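Local coordinates for uncharacterized protein (PDB 3D3Y) that is of unknown function but carries a domain of the M16 metallopeptidase family, in a form classed as inactive, at residues Leu290-Asn293 with Val294-Glu298; Arg326-Val329 with Leu330-Ser334; Thr335-Glu338 with Asn339-Gly343. All coordinates share one frame; numbering follows the deposited sequence.

Contact 1 (Leu290-Asn293 with Val294-Glu298); sequences LFMN and VREKE
The carbonyl oxygen Leu290 O takes two backbone N-H groups, from Val294 N at 2.9 Å and from Arg295 N at 3.2 Å, the second arriving almost in line with the C=O bond. This shared acceptor marks the widening from alpha-helical to pi-type turns near the end of helix 289-295, in the M16-type domain. Phe291 O keeps the wider spacing: its bond from Glu296 N is 2.9 Å long and practically straight at 177°. Glu296 is then the first residue to leave helical backbone angles, and beyond it Glu298 N is weakly bonded to Asn293 O.

Phe291 and Arg295 run alongside each other, pointing the same way. The arginine leaves with CG opposite its backbone N (chi1 -179°) and stays extended, which lays Arg295 CD over one face of the Phe291 ring, 3.6 Å from the centroid, as a CH-pi contact. The guanidinium continues over the rim of the ring, 22° from parallel to it, with Arg295 NH1 3.3 Å from Phe291 CE1. Glu296, bent at its second torsion, lies along the same ring and brings OE2 to 3.3 Å from Phe291 CE2, obliquely to the ring. Asn293 OD1 receives a weak bond from Lys297 NZ at 3.4 Å, while Asn293 ND2 is held by Lys289 O one turn earlier. Facing helix 326-341, the buried pair Leu290 and Val294 point the same way, with Leu290 CD2 4.0 Å from Val294 CG2.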
ATOM      1  N   LEU A 290     -21.162  12.172   7.282  1.00 30.78           N
ATOM      2  CA  LEU A 290     -21.390  10.982   8.106  1.00 31.03           C
ATOM      3  C   LEU A 290     -20.935  11.202   9.540  1.00 31.65           C
ATOM      4  O   LEU A 290     -21.627  10.783  10.490  1.00 30.76           O
ATOM      5  CB  LEU A 290     -20.726   9.745   7.490  1.00 31.30           C
ATOM      6  CG  LEU A 290     -21.158   9.319   6.069  1.00 33.52           C
ATOM      7  CD1 LEU A 290     -20.431   8.057   5.690  1.00 34.64           C
ATOM      8  CD2 LEU A 290     -22.689   9.107   5.973  1.00 31.24           C
ATOM      9  N   PHE A 291     -19.783  11.868   9.721  1.00 31.70           N
ATOM     10  CA  PHE A 291     -19.359  12.187  11.106  1.00 32.41           C
ATOM     11  C   PHE A 291     -20.416  13.036  11.785  1.00 31.64           C
ATOM     12  O   PHE A 291     -20.877  12.717  12.888  1.00 31.14           O
ATOM     13  CB  PHE A 291     -17.986  12.886  11.157  1.00 32.30           C
ATOM     14  CG  PHE A 291     -17.353  12.897  12.543  1.00 35.52           C
ATOM     15  CD1 PHE A 291     -16.304  12.017  12.867  1.00 38.07           C
ATOM     16  CD2 PHE A 291     -17.812  13.786  13.527  1.00 35.47           C
ATOM     17  CE1 PHE A 291     -15.710  12.048  14.174  1.00 38.00           C
ATOM     18  CE2 PHE A 291     -17.235  13.814  14.833  1.00 37.23           C
ATOM     19  CZ  PHE A 291     -16.190  12.955  15.145  1.00 36.73           C
HETATM   20  N   MSE A 292     -20.809  14.112  11.114  1.00 31.77           N
HETATM   21  CA  MSE A 292     -21.738  15.076  11.693  1.00 32.73           C
HETATM   22  C   MSE A 292     -23.177  14.594  11.874  1.00 33.09           C
HETATM   23  O   MSE A 292     -23.878  15.076  12.746  1.00 33.85           O
HETATM   24  CB  MSE A 292     -21.719  16.396  10.892  1.00 32.91           C
HETATM   25  CG  MSE A 292     -20.349  17.096  10.887  1.00 34.09           C
HETATM   26 SE   MSE A 292     -19.798  17.513  12.749  0.80 38.46          SE
HETATM   27  CE  MSE A 292     -21.325  18.563  13.319  1.00 37.04           C
ATOM     28  N   ASN A 293     -23.628  13.653  11.062  1.00 33.24           N
ATOM     29  CA  ASN A 293     -25.041  13.265  11.080  1.00 33.86           C
ATOM     30  C   ASN A 293     -25.315  11.862  11.593  1.00 34.26           C
ATOM     31  O   ASN A 293     -26.355  11.628  12.209  1.00 34.79           O
ATOM     32  CB  ASN A 293     -25.645  13.438   9.683  1.00 34.00           C
ATOM     33  CG  ASN A 293     -25.808  14.890   9.321  1.00 34.27           C
ATOM     34  OD1 ASN A 293     -26.754  15.524   9.758  1.00 35.69           O
ATOM     35  ND2 ASN A 293     -24.858  15.435   8.582  1.00 32.52           N
ATOM     36  N   VAL A 294     -24.411  10.925  11.339  1.00 34.71           N
ATOM     37  CA  VAL A 294     -24.623   9.561  11.849  1.00 35.06           C
ATOM     38  C   VAL A 294     -23.948   9.412  13.221  1.00 35.48           C
ATOM     39  O   VAL A 294     -24.550   8.912  14.154  1.00 35.68           O
ATOM     40  CB  VAL A 294     -24.119   8.460  10.901  1.00 35.47           C
ATOM     41  CG1 VAL A 294     -24.614   7.080  11.399  1.00 36.79           C
ATOM     42  CG2 VAL A 294     -24.556   8.719   9.461  1.00 34.71           C
ATOM     43  N   ARG A 295     -22.710   9.860  13.345  1.00 36.02           N
ATOM     44  CA  ARG A 295     -22.030   9.799  14.636  1.00 36.58           C
ATOM     45  C   ARG A 295     -22.536  10.863  15.622  1.00 37.14           C
ATOM     46  O   ARG A 295     -23.038  10.538  16.699  1.00 36.73           O
ATOM     47  CB  ARG A 295     -20.524   9.944  14.425  1.00 36.58           C
ATOM     48  CG  ARG A 295     -19.729   9.877  15.717  1.00 39.72           C
ATOM     49  CD  ARG A 295     -18.268  10.093  15.415  1.00 41.59           C
ATOM     50  NE  ARG A 295     -17.470  10.028  16.639  1.00 45.35           N
ATOM     51  CZ  ARG A 295     -16.230   9.538  16.701  1.00 45.97           C
ATOM     52  NH1 ARG A 295     -15.625   9.054  15.606  1.00 44.69           N
ATOM     53  NH2 ARG A 295     -15.604   9.520  17.863  1.00 46.72           N
ATOM     54  N   GLU A 296     -22.370  12.136  15.268  1.00 37.22           N
ATOM     55  CA  GLU A 296     -22.970  13.216  16.035  1.00 38.99           C
ATOM     56  C   GLU A 296     -24.448  13.262  15.639  1.00 39.74           C
ATOM     57  O   GLU A 296     -24.882  12.568  14.704  1.00 40.25           O
ATOM     58  CB  GLU A 296     -22.300  14.558  15.721  1.00 38.58           C
ATOM     59  CG  GLU A 296     -20.760  14.529  15.818  1.00 40.41           C
ATOM     60  CD  GLU A 296     -20.239  14.677  17.254  1.00 42.68           C
ATOM     61  OE1 GLU A 296     -21.004  15.111  18.123  1.00 45.47           O
ATOM     62  OE2 GLU A 296     -19.052  14.383  17.515  1.00 45.11           O
ATOM     63  N   LYS A 297     -25.208  14.067  16.363  1.00 40.18           N
ATOM     64  CA  LYS A 297     -26.624  14.289  16.091  1.00 40.83           C
ATOM     65  C   LYS A 297     -27.485  13.051  16.348  1.00 40.78           C
ATOM     66  O   LYS A 297     -28.184  13.009  17.356  1.00 41.21           O
ATOM     67  CB  LYS A 297     -26.834  14.913  14.705  1.00 41.12           C
ATOM     68  CG  LYS A 297     -26.104  16.261  14.581  1.00 43.17           C
ATOM     69  CD  LYS A 297     -26.614  17.088  13.425  1.00 47.81           C
ATOM     70  CE  LYS A 297     -25.542  18.035  12.922  1.00 49.05           C
ATOM     71  NZ  LYS A 297     -25.773  18.303  11.452  1.00 55.71           N
ATOM     72  N   GLU A 298     -27.411  12.038  15.484  1.00 39.39           N
ATOM     73  CA  GLU A 298     -28.237  10.844  15.691  1.00 39.39           C
ATOM     74  C   GLU A 298     -27.622   9.877  16.704  1.00 37.89           C
ATOM     75  O   GLU A 298     -28.324   9.034  17.236  1.00 37.30           O
ATOM     76  CB  GLU A 298     -28.557  10.127  14.370  1.00 39.90           C
ATOM     77  CG  GLU A 298     -29.139  11.023  13.286  1.00 44.33           C
ATOM     78  CD  GLU A 298     -30.657  11.042  13.227  1.00 51.61           C
ATOM     79  OE1 GLU A 298     -31.329  10.558  14.184  1.00 53.88           O
ATOM     80  OE2 GLU A 298     -31.172  11.548  12.193  1.00 55.38           O
TER

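Contact 2 (Arg326-Val329 with Leu330-Ser334); sequences RNQV and LRLIS
Arg326 sends its CG away from the backbone N (chi1 169°) and runs on extended, whereas Leu330 turns its CG beside its own N (chi1 -67°); together these choices bring Leu330 CD1 over one face of the Arg326 guanidinium, toward its NH1 end, 3.2 Å from Arg326 NH1. The pair belongs to the first turns of helix 326-341, a regular alpha-helix that packs against the mixed sheet of the M16-type domain. Its backbone bonds are uniform: Leu330 N to Arg326 O, like the next three of the i to i+4 series, measures 3.0 Å.

The Arg326 group is fixed in several ways. Arg326 NH1 donates to Asn327 OD1 at 3.0 Å, with the oxygen lying in the guanidinium plane, and Arg326 NH2 forms a salt bridge with Glu245. With the leucine methyl over a face and these acceptors on separate nitrogens, the flat group has little freedom to rotate.

Arg331 bends at its third torsion (-76°), which folds the guanidinium back along the helix surface and lays it flat over the peptide between Asn327 and Gln328. Asn327 O lies 3.7 Å from its plane, under the centre, and Gln328 N lies toward the rim. Arg331 NH1 also comes within 3.5 Å of Asn327 CB. On the buried side, where the helix meets Leu290 and Val294 of helix 289-295, Ile333 reaches back one turn across Val329: Ile333 CG1 stands 3.3 Å from Val329 O, and Ile333 CD1 lies 3.8 Å from Val329 CG1.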
ATOM      1  N   ARG A 326     -28.566  -1.443  12.693  1.00 32.62           N
ATOM      2  CA  ARG A 326     -28.017  -1.695  11.359  1.00 32.91           C
ATOM      3  C   ARG A 326     -28.814  -1.001  10.253  1.00 32.90           C
ATOM      4  O   ARG A 326     -28.255  -0.230   9.451  1.00 31.69           O
ATOM      5  CB  ARG A 326     -27.934  -3.197  11.086  1.00 32.88           C
ATOM      6  CG  ARG A 326     -27.623  -3.573   9.629  1.00 33.14           C
ATOM      7  CD  ARG A 326     -28.148  -4.988   9.239  1.00 34.61           C
ATOM      8  NE  ARG A 326     -27.512  -5.471   7.997  1.00 38.29           N
ATOM      9  CZ  ARG A 326     -27.967  -5.249   6.762  1.00 42.36           C
ATOM     10  NH1 ARG A 326     -29.088  -4.555   6.567  1.00 43.62           N
ATOM     11  NH2 ARG A 326     -27.298  -5.721   5.708  1.00 40.09           N
ATOM     12  N   ASN A 327     -30.125  -1.256  10.225  1.00 33.01           N
ATOM     13  CA  ASN A 327     -30.975  -0.736   9.140  1.00 33.77           C
ATOM     14  C   ASN A 327     -31.107   0.767   9.218  1.00 33.17           C
ATOM     15  O   ASN A 327     -31.038   1.449   8.199  1.00 32.30           O
ATOM     16  CB  ASN A 327     -32.336  -1.444   9.113  1.00 34.86           C
ATOM     17  CG  ASN A 327     -32.199  -2.947   8.849  1.00 39.18           C
ATOM     18  OD1 ASN A 327     -31.429  -3.369   7.990  1.00 43.94           O
ATOM     19  ND2 ASN A 327     -32.925  -3.762   9.619  1.00 45.21           N
ATOM     20  N   GLN A 328     -31.260   1.306  10.421  1.00 32.84           N
ATOM     21  CA  GLN A 328     -31.313   2.766  10.556  1.00 33.74           C
ATOM     22  C   GLN A 328     -30.003   3.458  10.155  1.00 32.81           C
ATOM     23  O   GLN A 328     -30.026   4.524   9.524  1.00 32.69           O
ATOM     24  CB  GLN A 328     -31.707   3.181  11.964  1.00 33.81           C
ATOM     25  CG  GLN A 328     -32.052   4.640  12.054  1.00 39.16           C
ATOM     26  CD  GLN A 328     -32.672   5.000  13.368  1.00 43.44           C
ATOM     27  OE1 GLN A 328     -32.994   4.124  14.189  1.00 44.69           O
ATOM     28  NE2 GLN A 328     -32.839   6.312  13.598  1.00 46.42           N
ATOM     29  N   VAL A 329     -28.863   2.869  10.512  1.00 31.24           N
ATOM     30  CA  VAL A 329     -27.589   3.410  10.069  1.00 29.78           C
ATOM     31  C   VAL A 329     -27.485   3.346   8.527  1.00 30.02           C
ATOM     32  O   VAL A 329     -27.020   4.291   7.903  1.00 29.91           O
ATOM     33  CB  VAL A 329     -26.383   2.694  10.723  1.00 30.22           C
ATOM     34  CG1 VAL A 329     -25.043   3.168  10.086  1.00 30.54           C
ATOM     35  CG2 VAL A 329     -26.345   2.929  12.263  1.00 28.88           C
ATOM     36  N   LEU A 330     -27.927   2.261   7.900  1.00 29.60           N
ATOM     37  CA  LEU A 330     -27.845   2.212   6.435  1.00 29.79           C
ATOM     38  C   LEU A 330     -28.696   3.300   5.793  1.00 30.12           C
ATOM     39  O   LEU A 330     -28.279   3.913   4.816  1.00 29.16           O
ATOM     40  CB  LEU A 330     -28.264   0.849   5.914  1.00 29.61           C
ATOM     41  CG  LEU A 330     -27.386  -0.345   6.244  1.00 29.14           C
ATOM     42  CD1 LEU A 330     -28.121  -1.590   5.744  1.00 28.36           C
ATOM     43  CD2 LEU A 330     -26.021  -0.158   5.544  1.00 31.09           C
ATOM     44  N   ARG A 331     -29.893   3.541   6.348  1.00 31.44           N
ATOM     45  CA  ARG A 331     -30.781   4.616   5.830  1.00 32.62           C
ATOM     46  C   ARG A 331     -30.148   6.013   6.017  1.00 31.40           C
ATOM     47  O   ARG A 331     -30.196   6.847   5.110  1.00 29.83           O
ATOM     48  CB  ARG A 331     -32.183   4.549   6.464  1.00 32.78           C
ATOM     49  CG  ARG A 331     -32.956   3.247   6.089  1.00 35.50           C
ATOM     50  CD  ARG A 331     -34.431   3.229   6.620  1.00 36.84           C
ATOM     51  NE  ARG A 331     -34.553   2.968   8.063  1.00 44.49           N
ATOM     52  CZ  ARG A 331     -34.748   1.768   8.631  1.00 47.31           C
ATOM     53  NH1 ARG A 331     -34.838   0.655   7.901  1.00 50.54           N
ATOM     54  NH2 ARG A 331     -34.842   1.675   9.954  1.00 46.94           N
ATOM     55  N   LEU A 332     -29.538   6.247   7.172  1.00 30.80           N
ATOM     56  CA  LEU A 332     -28.887   7.538   7.429  1.00 31.49           C
ATOM     57  C   LEU A 332     -27.735   7.806   6.448  1.00 31.22           C
ATOM     58  O   LEU A 332     -27.604   8.909   5.948  1.00 31.51           O
ATOM     59  CB  LEU A 332     -28.370   7.616   8.871  1.00 32.22           C
ATOM     60  CG  LEU A 332     -29.414   7.683   9.999  1.00 34.74           C
ATOM     61  CD1 LEU A 332     -28.786   7.516  11.405  1.00 36.87           C
ATOM     62  CD2 LEU A 332     -30.234   8.973   9.927  1.00 38.68           C
ATOM     63  N   ILE A 333     -26.885   6.804   6.233  1.00 30.66           N
ATOM     64  CA  ILE A 333     -25.766   6.893   5.271  1.00 31.02           C
ATOM     65  C   ILE A 333     -26.274   7.194   3.853  1.00 30.77           C
ATOM     66  O   ILE A 333     -25.730   8.081   3.152  1.00 30.97           O
ATOM     67  CB  ILE A 333     -24.972   5.576   5.224  1.00 30.08           C
ATOM     68  CG1 ILE A 333     -24.196   5.367   6.531  1.00 31.35           C
ATOM     69  CG2 ILE A 333     -24.001   5.554   3.995  1.00 32.58           C
ATOM     70  CD1 ILE A 333     -23.656   3.911   6.678  1.00 30.60           C
ATOM     71  N   SER A 334     -27.312   6.462   3.443  1.00 29.97           N
ATOM     72  CA  SER A 334     -27.951   6.688   2.136  1.00 30.76           C
ATOM     73  C   SER A 334     -28.494   8.114   1.999  1.00 30.53           C
ATOM     74  O   SER A 334     -28.347   8.777   0.944  1.00 29.83           O
ATOM     75  CB  SER A 334     -29.107   5.695   1.941  1.00 31.20           C
ATOM     76  OG  SER A 334     -29.851   6.046   0.778  1.00 34.05           O
TER

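Contact 3 (Thr335-Glu338 with Asn339-Gly343); sequences TELE and NIRLG
Residues Thr335-Glu338 and Asn339-Gly343 cover the last turns of helix 326-341 and the turn that follows, with backbone bonds from i+4 to i that remain sound to the end: Arg341 N meets Leu337 O at 2.9 Å, and Leu342 N meets Glu338 O at 2.8 Å. Gly343 then takes a positive phi of 81° and closes the helix in a Schellman motif, its N bonding back to Ile340 O at 2.8 Å.

Among the side chains, Glu338 and Arg341 make an i to i+3 salt bridge. Glu338 OE2 is met by Arg341 NH1 at 2.7 Å, nearly in the guanidinium plane, although the carboxylate itself is twisted 63° from that plane. Glu338 reaches this point by bending at its second torsion, while the arginine comes across extended. Leu337 CD2 sits over the centre of one guanidinium face, 4.1 Å above it, and all three guanidinium nitrogens are hydrogen-bonded, Arg341 NE to Ala407 O. On another side of the helix Asn339 ND2 makes a weak bond to Glu336 OE1 at 3.4 Å; the stronger bond of the amide is from Lys344 NZ to Asn339 OD1.

Leu337 and Ile340 face inward, onto Phe278 and Phe282 of helix 272-284 and Ala407 of helix 400-409, while Glu336 leans on helix 289-295.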
ATOM      1  N   THR A 335     -29.104   8.602   3.078  1.00 30.19           N
ATOM      2  CA  THR A 335     -29.612   9.986   3.091  1.00 30.70           C
ATOM      3  C   THR A 335     -28.524  11.023   2.858  1.00 30.39           C
ATOM      4  O   THR A 335     -28.705  11.953   2.051  1.00 30.40           O
ATOM      5  CB  THR A 335     -30.361  10.276   4.389  1.00 29.85           C
ATOM      6  OG1 THR A 335     -31.500   9.413   4.413  1.00 29.43           O
ATOM      7  CG2 THR A 335     -30.843  11.734   4.423  1.00 31.98           C
ATOM      8  N   GLU A 336     -27.403  10.866   3.556  1.00 30.22           N
ATOM      9  CA  GLU A 336     -26.279  11.775   3.349  1.00 29.73           C
ATOM     10  C   GLU A 336     -25.721  11.686   1.939  1.00 30.64           C
ATOM     11  O   GLU A 336     -25.354  12.694   1.366  1.00 30.39           O
ATOM     12  CB  GLU A 336     -25.178  11.569   4.394  1.00 30.35           C
ATOM     13  CG  GLU A 336     -25.636  11.939   5.838  1.00 30.45           C
ATOM     14  CD  GLU A 336     -26.323  13.302   5.906  1.00 33.24           C
ATOM     15  OE1 GLU A 336     -25.937  14.226   5.157  1.00 37.26           O
ATOM     16  OE2 GLU A 336     -27.258  13.468   6.706  1.00 36.49           O
ATOM     17  N   LEU A 337     -25.671  10.488   1.370  1.00 30.62           N
ATOM     18  CA  LEU A 337     -25.219  10.364  -0.010  1.00 31.40           C
ATOM     19  C   LEU A 337     -26.164  11.085  -0.988  1.00 31.47           C
ATOM     20  O   LEU A 337     -25.725  11.806  -1.891  1.00 31.07           O
ATOM     21  CB  LEU A 337     -25.008   8.890  -0.386  1.00 31.45           C
ATOM     22  CG  LEU A 337     -24.611   8.580  -1.839  1.00 33.17           C
ATOM     23  CD1 LEU A 337     -23.326   9.395  -2.234  1.00 32.63           C
ATOM     24  CD2 LEU A 337     -24.364   7.051  -1.964  1.00 32.20           C
ATOM     25  N   GLU A 338     -27.464  10.904  -0.799  1.00 31.33           N
ATOM     26  CA  GLU A 338     -28.435  11.621  -1.591  1.00 31.54           C
ATOM     27  C   GLU A 338     -28.286  13.143  -1.452  1.00 30.86           C
ATOM     28  O   GLU A 338     -28.415  13.882  -2.443  1.00 29.06           O
ATOM     29  CB  GLU A 338     -29.843  11.176  -1.221  1.00 31.94           C
ATOM     30  CG  GLU A 338     -30.139   9.743  -1.723  1.00 38.25           C
ATOM     31  CD  GLU A 338     -29.834   9.576  -3.239  1.00 43.79           C
ATOM     32  OE1 GLU A 338     -30.293  10.428  -4.043  1.00 44.19           O
ATOM     33  OE2 GLU A 338     -29.118   8.597  -3.601  1.00 48.16           O
ATOM     34  N   ASN A 339     -28.000  13.604  -0.235  1.00 29.30           N
ATOM     35  CA  ASN A 339     -27.810  15.023  -0.013  1.00 29.91           C
ATOM     36  C   ASN A 339     -26.663  15.577  -0.830  1.00 30.02           C
ATOM     37  O   ASN A 339     -26.777  16.662  -1.400  1.00 30.98           O
ATOM     38  CB  ASN A 339     -27.598  15.323   1.472  1.00 30.37           C
ATOM     39  CG  ASN A 339     -28.895  15.268   2.253  1.00 30.93           C
ATOM     40  OD1 ASN A 339     -29.990  15.338   1.670  1.00 29.65           O
ATOM     41  ND2 ASN A 339     -28.786  15.187   3.584  1.00 31.78           N
ATOM     42  N   ILE A 340     -25.549  14.846  -0.870  1.00 29.66           N
ATOM     43  CA  ILE A 340     -24.435  15.243  -1.744  1.00 28.75           C
ATOM     44  C   ILE A 340     -24.889  15.187  -3.211  1.00 29.46           C
ATOM     45  O   ILE A 340     -24.646  16.119  -3.966  1.00 29.59           O
ATOM     46  CB  ILE A 340     -23.185  14.363  -1.526  1.00 28.33           C
ATOM     47  CG1 ILE A 340     -22.681  14.516  -0.049  1.00 27.67           C
ATOM     48  CG2 ILE A 340     -22.112  14.712  -2.566  1.00 29.00           C
ATOM     49  CD1 ILE A 340     -21.601  13.474   0.345  1.00 27.18           C
ATOM     50  N   ARG A 341     -25.534  14.095  -3.632  1.00 31.09           N
ATOM     51  CA  ARG A 341     -26.044  14.040  -5.020  1.00 31.66           C
ATOM     52  C   ARG A 341     -26.886  15.281  -5.362  1.00 31.42           C
ATOM     53  O   ARG A 341     -26.790  15.836  -6.476  1.00 31.05           O
ATOM     54  CB  ARG A 341     -26.857  12.762  -5.269  1.00 32.32           C
ATOM     55  CG  ARG A 341     -25.986  11.527  -5.272  1.00 33.13           C
ATOM     56  CD  ARG A 341     -26.769  10.182  -5.321  1.00 34.56           C
ATOM     57  NE  ARG A 341     -25.847   9.132  -5.735  1.00 38.09           N
ATOM     58  CZ  ARG A 341     -26.072   7.823  -5.661  1.00 41.91           C
ATOM     59  NH1 ARG A 341     -27.197   7.349  -5.112  1.00 44.99           N
ATOM     60  NH2 ARG A 341     -25.146   6.986  -6.127  1.00 39.42           N
ATOM     61  N   LEU A 342     -27.702  15.715  -4.402  1.00 30.16           N
ATOM     62  CA  LEU A 342     -28.587  16.890  -4.591  1.00 30.26           C
ATOM     63  C   LEU A 342     -27.841  18.225  -4.536  1.00 30.00           C
ATOM     64  O   LEU A 342     -28.407  19.259  -4.862  1.00 29.06           O
ATOM     65  CB  LEU A 342     -29.729  16.882  -3.560  1.00 29.82           C
ATOM     66  CG  LEU A 342     -30.786  15.772  -3.739  1.00 32.33           C
ATOM     67  CD1 LEU A 342     -31.573  15.540  -2.428  1.00 33.09           C
ATOM     68  CD2 LEU A 342     -31.743  16.119  -4.883  1.00 33.70           C
ATOM     69  N   GLY A 343     -26.569  18.191  -4.137  1.00 30.27           N
ATOM     70  CA  GLY A 343     -25.772  19.425  -4.071  1.00 29.90           C
ATOM     71  C   GLY A 343     -26.063  20.192  -2.804  1.00 30.61           C
ATOM     72  O   GLY A 343     -25.809  21.398  -2.722  1.00 29.75           O
TER

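How the contacts relate
Contacts 2 and 3 are successive parts of helix 326-341, their centres about 14 Å apart, joined by the chain: Arg331 O of contact 2 accepts from Thr335 OG1 of contact 3. Contact 1, at the end of helix 289-295, lies beside both, its centre about 11 Å from that of contact 2 and 15 Å from that of contact 3. Val294 packs on Val329 and Leu332, with Val294 CG1 4.1 Å from Val329 CG1. Leu290 spans contacts 2 and 3, since Leu290 CD2 lies 3.9 Å from Ile333 CA and 3.8 Å from Glu336 CB. All three are structural packing at the edge of the molecule, about 30 Å from the chain centre.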